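Side-chain contacts in DSBA-like thioredoxin domain-containing protein (Nitrosomonas europaea, PDB 2IN3), which is a putative protein disulfide isomerase of the DsbA family, probably acting as a thiol-disulfide oxidoreductase: residues A[10-15]-A[19-24]; A[66-71]-A[83-88]; A[119-122]-A[126-129]. All blocks are in the same frame, centred on the assembly; numbering follows the deposited sequence.

Contact 1 of 3, residues A[10-15]-A[19-24]; sequences LWYIAD and SWCWGF. With PO4 (phosphate ion), chain B.
Both Y12 and F24 swing their rings opposite the backbone N (chi1 179° and -167°), which brings each across the space between strand 9-14 and helix 19-35. The rings slide past one another with planes 27° apart and hardly overlap, so the real touch is Y12 CE1 against the edge of F24 at CD2, 3.5 Å away. Beyond it, the Y12 hydroxyl comes near the C21 carbonyl at too poor an angle to bond directly. A water bridges them instead: it lies 2.6 Å from Y12 OH and donates to C21 O at 3.0 Å. Farther along the strand, C21 SG packs 3.5 Å from A14 CB, and that methyl in turn lies over the rim of one face of the Y12 ring. With a leucine in place of Y12, the bridging water is likely to lose its phenolic partner and the F24 edge its aromatic neighbour. At the helix start, S19 grips phosphate O3 twice, through N and through OG (2.7 Å). C18 and C21 form a CxxC pattern there, consistent with the redox site of a thioredoxin fold, here on the first beta-alpha-beta unit.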
loop_
_atom_site.group_PDB
_atom_site.type_symbol
_atom_site.label_atom_id
_atom_site.label_comp_id
_atom_site.label_asym_id
_atom_site.label_seq_id
_atom_site.Cartn_x
_atom_site.Cartn_y
_atom_site.Cartn_z
ATOM N N LEU A 10 -10.679 -1.633 9.512
ATOM C CA LEU A 10 -9.740 -2.648 9.069
ATOM C C LEU A 10 -8.634 -1.866 8.367
ATOM O O LEU A 10 -8.841 -1.278 7.274
ATOM C CB LEU A 10 -10.414 -3.663 8.121
ATOM C CG LEU A 10 -9.462 -4.737 7.529
ATOM C CD1 LEU A 10 -8.877 -5.649 8.607
ATOM C CD2 LEU A 10 -10.140 -5.583 6.427
ATOM N N TRP A 11 -7.496 -1.789 9.046
ATOM C CA TRP A 11 -6.304 -1.138 8.497
ATOM C C TRP A 11 -5.517 -2.058 7.559
ATOM O O TRP A 11 -5.052 -3.132 7.971
ATOM C CB TRP A 11 -5.379 -0.660 9.628
ATOM C CG TRP A 11 -5.931 0.450 10.448
ATOM C CD1 TRP A 11 -6.443 0.367 11.715
ATOM C CD2 TRP A 11 -6.029 1.829 10.063
ATOM N NE1 TRP A 11 -6.851 1.619 12.150
ATOM C CE2 TRP A 11 -6.601 2.530 11.156
ATOM C CE3 TRP A 11 -5.691 2.540 8.897
ATOM C CZ2 TRP A 11 -6.855 3.916 11.118
ATOM C CZ3 TRP A 11 -5.928 3.927 8.868
ATOM C CH2 TRP A 11 -6.509 4.587 9.968
ATOM N N TYR A 12 -5.339 -1.607 6.331
ATOM C CA TYR A 12 -4.454 -2.265 5.387
ATOM C C TYR A 12 -3.086 -1.583 5.458
ATOM O O TYR A 12 -2.948 -0.421 5.080
ATOM C CB TYR A 12 -5.041 -2.185 3.963
ATOM C CG TYR A 12 -4.186 -2.827 2.892
ATOM C CD1 TYR A 12 -3.615 -4.090 3.079
ATOM C CD2 TYR A 12 -3.964 -2.169 1.700
ATOM C CE1 TYR A 12 -2.848 -4.698 2.051
ATOM C CE2 TYR A 12 -3.183 -2.748 0.653
ATOM C CZ TYR A 12 -2.630 -3.999 0.858
ATOM O OH TYR A 12 -1.885 -4.562 -0.151
ATOM N N ILE A 13 -2.100 -2.303 5.999
ATOM C CA ILE A 13 -0.798 -1.725 6.265
ATOM C C ILE A 13 0.108 -2.226 5.162
ATOM O O ILE A 13 0.454 -3.426 5.100
ATOM C CB ILE A 13 -0.248 -2.112 7.671
ATOM C CG1 ILE A 13 -1.232 -1.655 8.773
ATOM C CG2 ILE A 13 1.109 -1.487 7.889
ATOM C CD1 ILE A 13 -0.922 -2.164 10.180
ATOM N N ALA A 14 0.483 -1.300 4.295
ATOM C CA ALA A 14 1.090 -1.655 3.004
ATOM C C ALA A 14 1.872 -0.506 2.428
ATOM O O ALA A 14 1.674 0.649 2.817
ATOM C CB ALA A 14 0.044 -2.127 2.028
ATOM N N ASP A 15 2.772 -0.839 1.520
ATOM C CA ASP A 15 3.582 0.128 0.810
ATOM C C ASP A 15 3.440 -0.194 -0.677
ATOM O O ASP A 15 3.570 -1.362 -1.060
ATOM C CB ASP A 15 5.044 -0.069 1.229
ATOM C CG ASP A 15 5.954 1.001 0.670
ATOM O OD1 ASP A 15 6.083 1.093 -0.573
ATOM O OD2 ASP A 15 6.535 1.772 1.481
ATOM N N SER A 19 6.276 -5.788 -3.155
ATOM C CA SER A 19 5.800 -6.639 -4.247
ATOM C C SER A 19 4.689 -7.568 -3.792
ATOM O O SER A 19 3.749 -7.784 -4.524
ATOM C CB SER A 19 6.936 -7.405 -4.931
ATOM O OG SER A 19 7.638 -8.247 -4.026
ATOM N N TRP A 20 4.794 -8.123 -2.589
ATOM C CA TRP A 20 3.699 -8.956 -2.066
ATOM C C TRP A 20 2.421 -8.170 -1.806
ATOM O O TRP A 20 1.315 -8.754 -1.797
ATOM C CB TRP A 20 4.117 -9.764 -0.842
ATOM C CG TRP A 20 4.880 -11.015 -1.232
ATOM C CD1 TRP A 20 6.218 -11.238 -1.121
ATOM C CD2 TRP A 20 4.323 -12.191 -1.819
ATOM N NE1 TRP A 20 6.537 -12.497 -1.586
ATOM C CE2 TRP A 20 5.382 -13.108 -2.005
ATOM C CE3 TRP A 20 3.022 -12.567 -2.197
ATOM C CZ2 TRP A 20 5.193 -14.366 -2.594
ATOM C CZ3 TRP A 20 2.840 -13.829 -2.779
ATOM C CH2 TRP A 20 3.914 -14.704 -2.959
ATOM N N CYS A 21 2.558 -6.858 -1.580
ATOM C CA CYS A 21 1.387 -5.968 -1.512
ATOM C C CYS A 21 0.704 -5.915 -2.877
ATOM O O CYS A 21 -0.549 -5.970 -2.967
ATOM C CB CYS A 21 1.785 -4.539 -1.033
ATOM S SG CYS A 21 2.282 -4.550 0.754
ATOM N N TRP A 22 1.493 -5.796 -3.952
ATOM C CA TRP A 22 0.907 -5.913 -5.304
ATOM C C TRP A 22 0.308 -7.317 -5.536
ATOM O O TRP A 22 -0.763 -7.443 -6.126
ATOM C CB TRP A 22 1.964 -5.594 -6.334
ATOM C CG TRP A 22 1.607 -5.641 -7.802
ATOM C CD1 TRP A 22 2.349 -6.211 -8.811
ATOM C CD2 TRP A 22 0.518 -4.956 -8.450
ATOM N NE1 TRP A 22 1.763 -5.962 -10.041
ATOM C CE2 TRP A 22 0.640 -5.197 -9.846
ATOM C CE3 TRP A 22 -0.559 -4.192 -7.983
ATOM C CZ2 TRP A 22 -0.272 -4.686 -10.782
ATOM C CZ3 TRP A 22 -1.463 -3.675 -8.925
ATOM C CH2 TRP A 22 -1.314 -3.937 -10.293
ATOM N N GLY A 23 0.972 -8.371 -5.055
ATOM C CA GLY A 23 0.378 -9.720 -5.145
ATOM C C GLY A 23 -0.991 -9.782 -4.466
ATOM O O GLY A 23 -1.893 -10.514 -4.892
ATOM N N PHE A 24 -1.129 -9.008 -3.402
ATOM C CA PHE A 24 -2.298 -9.056 -2.520
ATOM C C PHE A 24 -3.373 -8.073 -2.983
ATOM O O PHE A 24 -4.490 -8.091 -2.446
ATOM C CB PHE A 24 -1.819 -8.651 -1.115
ATOM C CG PHE A 24 -2.792 -8.925 0.003
ATOM C CD1 PHE A 24 -3.071 -10.220 0.393
ATOM C CD2 PHE A 24 -3.405 -7.854 0.682
ATOM C CE1 PHE A 24 -3.942 -10.478 1.466
ATOM C CE2 PHE A 24 -4.259 -8.087 1.768
ATOM C CZ PHE A 24 -4.518 -9.408 2.162
HETATM P P PO4 B . 9.905 -6.673 -1.729
HETATM O O1 PO4 B . 11.269 -7.206 -2.065
HETATM O O2 PO4 B . 9.952 -5.518 -0.751
HETATM O O3 PO4 B . 9.214 -6.273 -2.996
HETATM O O4 PO4 B . 9.169 -7.791 -0.996
HETATM O O HOH W 1 -2.319 -3.620 -2.565
#

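Contact 2 of 3, residues A[66-71]-A[83-88]; sequences HHWHSV and NALPEG. With EDO (1,2-ethanediol), chain D; PO4 (phosphate ion), chain B.
One side chain, W68, carries the whole helix side of this contact, bridging to A84 and L85 across a gap in which even the nearest CA atoms, those of W68 and A84, are 10.3 Å apart. Its first torsion turns CG opposite the carbonyl carbon (chi1 -69°), and the far end of the benzene ring is what arrives at the loop. CZ3 rests 3.7 Å from A84 CB. The leucine meets the next two atoms round the ring: CH2 is 3.9 Å from L85 CG and CZ2 equally near L85 CD1. Indole and leucine approach from opposite directions, the contact being wholly apolar. L85 is itself unusual, a non-glycine residue with positive phi (42°). A84 and L85, consecutive in the loop, both point their CB toward the helix and so reach the same ring. The residue before W68 on the helix, H67, serves a different partner: its ND1 donates in the ring plane to phosphate O1 over 2.9 Å, nearly straight at 167°, with a weaker bond to O4. Loop 83-88 is tied back to helix 58-75 by R61, which bonds the carbonyls of A84 and L85. W68 is stacked on F79, meets Y123 edge-to-face and touches S19, so it reaches from helix 58-75 into the space bounded by the loop, the start of helix 19-35 and the end of helix 111-123.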
loop_
_atom_site.group_PDB
_atom_site.type_symbol
_atom_site.label_atom_id
_atom_site.label_comp_id
_atom_site.label_asym_id
_atom_site.label_seq_id
_atom_site.Cartn_x
_atom_site.Cartn_y
_atom_site.Cartn_z
ATOM N N HIS A 66 13.647 -11.737 -7.122
ATOM C CA HIS A 66 13.169 -13.068 -6.784
ATOM C C HIS A 66 11.762 -12.949 -6.188
ATOM O O HIS A 66 10.886 -13.756 -6.518
ATOM C CB HIS A 66 14.104 -13.778 -5.803
ATOM C CG HIS A 66 13.515 -15.035 -5.240
ATOM N ND1 HIS A 66 13.171 -16.114 -6.030
ATOM C CD2 HIS A 66 13.184 -15.375 -3.969
ATOM C CE1 HIS A 66 12.664 -17.067 -5.270
ATOM N NE2 HIS A 66 12.661 -16.644 -4.016
ATOM N N HIS A 67 11.547 -11.932 -5.335
ATOM C CA HIS A 67 10.211 -11.689 -4.771
ATOM C C HIS A 67 9.193 -11.417 -5.889
ATOM O O HIS A 67 8.100 -11.969 -5.863
ATOM C CB HIS A 67 10.206 -10.556 -3.714
ATOM C CG HIS A 67 10.900 -10.941 -2.442
ATOM N ND1 HIS A 67 11.346 -10.021 -1.518
ATOM C CD2 HIS A 67 11.260 -12.156 -1.965
ATOM C CE1 HIS A 67 11.952 -10.654 -0.522
ATOM N NE2 HIS A 67 11.918 -11.953 -0.772
ATOM N N TRP A 68 9.565 -10.601 -6.880
ATOM C CA TRP A 68 8.669 -10.297 -7.995
ATOM C C TRP A 68 8.280 -11.568 -8.755
ATOM O O TRP A 68 7.114 -11.827 -9.004
ATOM C CB TRP A 68 9.328 -9.342 -8.996
ATOM C CG TRP A 68 9.550 -7.937 -8.533
ATOM C CD1 TRP A 68 9.574 -7.464 -7.224
ATOM C CD2 TRP A 68 9.861 -6.826 -9.367
ATOM N NE1 TRP A 68 9.864 -6.132 -7.220
ATOM C CE2 TRP A 68 10.028 -5.700 -8.517
ATOM C CE3 TRP A 68 9.992 -6.659 -10.760
ATOM C CZ2 TRP A 68 10.315 -4.418 -9.008
ATOM C CZ3 TRP A 68 10.283 -5.371 -11.254
ATOM C CH2 TRP A 68 10.460 -4.273 -10.373
ATOM N N HIS A 69 9.263 -12.368 -9.131
ATOM C CA HIS A 69 8.964 -13.660 -9.741
ATOM C C HIS A 69 8.016 -14.519 -8.870
ATOM O O HIS A 69 7.031 -15.048 -9.386
ATOM C CB HIS A 69 10.261 -14.385 -10.046
ATOM C CG HIS A 69 11.036 -13.783 -11.176
ATOM N ND1 HIS A 69 10.624 -13.878 -12.485
ATOM C CD2 HIS A 69 12.203 -13.099 -11.201
ATOM C CE1 HIS A 69 11.521 -13.305 -13.276
ATOM N NE2 HIS A 69 12.483 -12.816 -12.520
ATOM N N SER A 70 8.293 -14.650 -7.560
ATOM C CA SER A 70 7.408 -15.394 -6.657
ATOM C C SER A 70 5.998 -14.878 -6.672
ATOM O O SER A 70 5.061 -15.682 -6.730
ATOM C CB SER A 70 7.892 -15.407 -5.197
ATOM O OG SER A 70 9.191 -15.916 -5.109
ATOM N N VAL A 71 5.856 -13.552 -6.589
ATOM C CA VAL A 71 4.538 -12.897 -6.601
ATOM C C VAL A 71 3.829 -13.200 -7.929
ATOM O O VAL A 71 2.652 -13.592 -7.961
ATOM C CB VAL A 71 4.659 -11.371 -6.400
ATOM C CG1 VAL A 71 3.276 -10.695 -6.627
ATOM C CG2 VAL A 71 5.136 -11.060 -5.006
ATOM N N ASN A 83 14.705 -4.934 -18.242
ATOM C CA ASN A 83 15.314 -3.717 -17.684
ATOM C C ASN A 83 14.765 -3.207 -16.344
ATOM O O ASN A 83 14.900 -2.027 -16.033
ATOM C CB ASN A 83 15.388 -2.601 -18.730
ATOM C CG ASN A 83 16.254 -2.992 -19.915
ATOM O OD1 ASN A 83 15.780 -3.616 -20.864
ATOM N ND2 ASN A 83 17.538 -2.646 -19.857
ATOM N N ALA A 84 14.168 -4.107 -15.560
ATOM C CA ALA A 84 13.723 -3.818 -14.187
ATOM C C ALA A 84 14.845 -3.252 -13.322
ATOM O O ALA A 84 16.018 -3.661 -13.436
ATOM C CB ALA A 84 13.146 -5.076 -13.530
ATOM N N LEU A 85 14.472 -2.295 -12.467
ATOM C CA LEU A 85 15.380 -1.744 -11.458
ATOM C C LEU A 85 16.794 -1.494 -11.995
ATOM O O LEU A 85 17.739 -2.155 -11.550
ATOM C CB LEU A 85 15.418 -2.670 -10.224
ATOM C CG LEU A 85 14.064 -2.929 -9.546
ATOM C CD1 LEU A 85 14.134 -4.047 -8.500
ATOM C CD2 LEU A 85 13.519 -1.661 -8.907
ATOM N N PRO A 86 16.950 -0.526 -12.933
ATOM C CA PRO A 86 18.247 -0.269 -13.571
ATOM C C PRO A 86 19.231 0.247 -12.540
ATOM O O PRO A 86 18.813 0.819 -11.537
ATOM C CB PRO A 86 17.960 0.862 -14.576
ATOM C CG PRO A 86 16.493 1.093 -14.558
ATOM C CD PRO A 86 15.903 0.419 -13.369
ATOM N N GLU A 87 20.525 0.062 -12.776
ATOM C CA GLU A 87 21.510 0.513 -11.803
ATOM C C GLU A 87 21.458 2.042 -11.703
ATOM O O GLU A 87 21.369 2.752 -12.714
ATOM C CB GLU A 87 22.925 -0.038 -12.106
ATOM C CG GLU A 87 23.876 0.892 -12.815
ATOM C CD GLU A 87 24.640 1.820 -11.867
ATOM O OE1 GLU A 87 24.268 1.904 -10.669
ATOM O OE2 GLU A 87 25.614 2.475 -12.323
ATOM N N GLY A 88 21.487 2.534 -10.472
ATOM C CA GLY A 88 21.358 3.953 -10.225
ATOM C C GLY A 88 19.998 4.230 -9.633
ATOM O O GLY A 88 19.779 5.283 -9.041
HETATM C C1 EDO D . 8.289 -19.207 -6.871
HETATM O O1 EDO D . 9.215 -18.124 -7.018
HETATM C C2 EDO D . 7.940 -19.374 -5.410
HETATM O O2 EDO D . 9.174 -19.208 -4.714
HETATM P P PO4 B . 9.905 -6.673 -1.729
HETATM O O1 PO4 B . 11.269 -7.206 -2.065
HETATM O O2 PO4 B . 9.952 -5.518 -0.751
HETATM O O3 PO4 B . 9.214 -6.273 -2.996
HETATM O O4 PO4 B . 9.169 -7.791 -0.996
#

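Contact 3 of 3, residues A[119-122]-A[126-129]; sequences QRAF and QEDV. With EDO (1,2-ethanediol), chain C.
A121 and F122 belong to the last turns of helix 111-123, where Q126, with positive phi, breaks the helical path and the chain continues into an inverse gamma turn centred on D128. The main bond is E127 N to A121 O, 2.8 Å and fairly straight at 162°, with the donor tilted 26° from the carbonyl plane. Q126 N makes a weak bond to F122 O. The E127 side chain then runs back beside the same carbonyl, CB and CG each 3.3 Å from A121 O, and its carboxylate lies by the A121 methyl; E127 OE1 also has a long, weak ion pair with K137. V129 packs on both helix residues, CG1 4.0 Å from A121 CB and CG2 3.8 Å from F122 CB, its side chain crossing that of F122 at about a right angle. Outside this shell, helix 132-141 packs on A121, E127 and V129, while Q126 NE2 is held by the carbonyl of E82. These parts belong to the helical region that DsbA-family proteins insert into the thioredoxin fold. F122, its ring turned opposite the backbone N (chi1 -179°), brings CD1 edge-on to the E127 carbonyl oxygen, 3.5 Å away and in the ring plane.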
loop_
_atom_site.group_PDB
_atom_site.type_symbol
_atom_site.label_atom_id
_atom_site.label_comp_id
_atom_site.label_asym_id
_atom_site.label_seq_id
_atom_site.Cartn_x
_atom_site.Cartn_y
_atom_site.Cartn_z
ATOM N N GLN A 119 1.208 1.175 -7.865
ATOM C CA GLN A 119 1.813 -0.156 -7.982
ATOM C C GLN A 119 1.927 -0.600 -9.443
ATOM O O GLN A 119 2.932 -1.197 -9.853
ATOM C CB GLN A 119 0.993 -1.165 -7.177
ATOM C CG GLN A 119 0.997 -0.878 -5.671
ATOM C CD GLN A 119 0.818 -2.147 -4.905
ATOM O OE1 GLN A 119 -0.262 -2.703 -4.883
ATOM N NE2 GLN A 119 1.901 -2.647 -4.310
ATOM N N ARG A 120 0.893 -0.322 -10.225
ATOM C CA ARG A 120 0.899 -0.725 -11.619
ATOM C C ARG A 120 1.931 0.106 -12.391
ATOM O O ARG A 120 2.654 -0.438 -13.258
ATOM C CB ARG A 120 -0.496 -0.598 -12.234
ATOM C CG ARG A 120 -0.632 -1.223 -13.594
ATOM C CD ARG A 120 -2.036 -0.935 -14.163
ATOM N NE ARG A 120 -3.111 -1.521 -13.349
ATOM C CZ ARG A 120 -3.906 -0.843 -12.514
ATOM N NH1 ARG A 120 -3.779 0.484 -12.344
ATOM N NH2 ARG A 120 -4.851 -1.498 -11.839
ATOM N N ALA A 121 1.999 1.399 -12.069
ATOM C CA ALA A 121 2.891 2.305 -12.771
ATOM C C ALA A 121 4.338 1.903 -12.512
ATOM O O ALA A 121 5.193 2.053 -13.381
ATOM C CB ALA A 121 2.647 3.732 -12.354
ATOM N N PHE A 122 4.598 1.446 -11.291
ATOM C CA PHE A 122 5.910 0.997 -10.898
ATOM C C PHE A 122 6.256 -0.399 -11.459
ATOM O O PHE A 122 7.224 -0.546 -12.221
ATOM C CB PHE A 122 6.007 1.002 -9.375
ATOM C CG PHE A 122 7.356 0.568 -8.848
ATOM C CD1 PHE A 122 8.526 1.237 -9.238
ATOM C CD2 PHE A 122 7.449 -0.459 -7.940
ATOM C CE1 PHE A 122 9.776 0.849 -8.734
ATOM C CE2 PHE A 122 8.693 -0.862 -7.433
ATOM C CZ PHE A 122 9.852 -0.214 -7.837
ATOM N N GLN A 126 7.166 0.613 -15.066
ATOM C CA GLN A 126 8.572 0.935 -14.754
ATOM C C GLN A 126 8.767 2.425 -14.515
ATOM O O GLN A 126 9.809 3.008 -14.876
ATOM C CB GLN A 126 9.505 0.422 -15.857
ATOM C CG GLN A 126 9.370 -1.061 -16.071
ATOM C CD GLN A 126 10.472 -1.655 -16.894
ATOM O OE1 GLN A 126 10.774 -1.168 -17.969
ATOM N NE2 GLN A 126 11.072 -2.726 -16.398
ATOM N N GLU A 127 7.748 3.060 -13.949
ATOM C CA GLU A 127 7.802 4.490 -13.742
ATOM C C GLU A 127 8.422 4.755 -12.380
ATOM O O GLU A 127 8.304 3.928 -11.473
ATOM C CB GLU A 127 6.417 5.099 -13.825
ATOM C CG GLU A 127 5.732 4.833 -15.136
ATOM C CD GLU A 127 4.425 5.580 -15.268
ATOM O OE1 GLU A 127 4.162 6.491 -14.466
ATOM O OE2 GLU A 127 3.646 5.242 -16.172
ATOM N N ASP A 128 9.107 5.888 -12.260
ATOM C CA ASP A 128 9.744 6.241 -11.005
ATOM C C ASP A 128 8.704 6.910 -10.123
ATOM O O ASP A 128 8.549 8.134 -10.119
ATOM C CB ASP A 128 10.960 7.141 -11.236
ATOM C CG ASP A 128 11.808 7.318 -9.979
ATOM O OD1 ASP A 128 11.451 6.758 -8.912
ATOM O OD2 ASP A 128 12.841 8.022 -10.068
ATOM N N VAL A 129 7.984 6.070 -9.382
ATOM C CA VAL A 129 6.883 6.514 -8.529
ATOM C C VAL A 129 7.332 7.222 -7.248
ATOM O O VAL A 129 6.499 7.704 -6.468
ATOM C CB VAL A 129 5.870 5.368 -8.237
ATOM C CG1 VAL A 129 5.300 4.848 -9.548
ATOM C CG2 VAL A 129 6.509 4.242 -7.435
HETATM C C1 EDO C . -3.578 -5.389 -13.914
HETATM O O1 EDO C . -2.625 -4.354 -13.681
HETATM C C2 EDO C . -4.489 -5.521 -12.706
HETATM O O2 EDO C . -4.742 -4.218 -12.180
#

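Contacts 1 and 2 meet at the probable redox site: S19 of contact 1 and H67 of contact 2 hold the same phosphate, probably from the crystallisation liquor, and S19 CB packs 3.5 Å from W68 CD1. Their centres are nonetheless about 18 Å apart, contact 1 lying deep in the chain and contact 2 near its periphery. Contact 3 approaches the CxxC helix from another direction, with Q119 NE2 3.2 Å from W22 N in packing while it bonds to the carbonyl of P16. Contacts 2 and 3 are nearest, centres about 12 Å apart; F122 CZ reaches to 4.1 Å from L85 CD2, and its ring also adjoins W68.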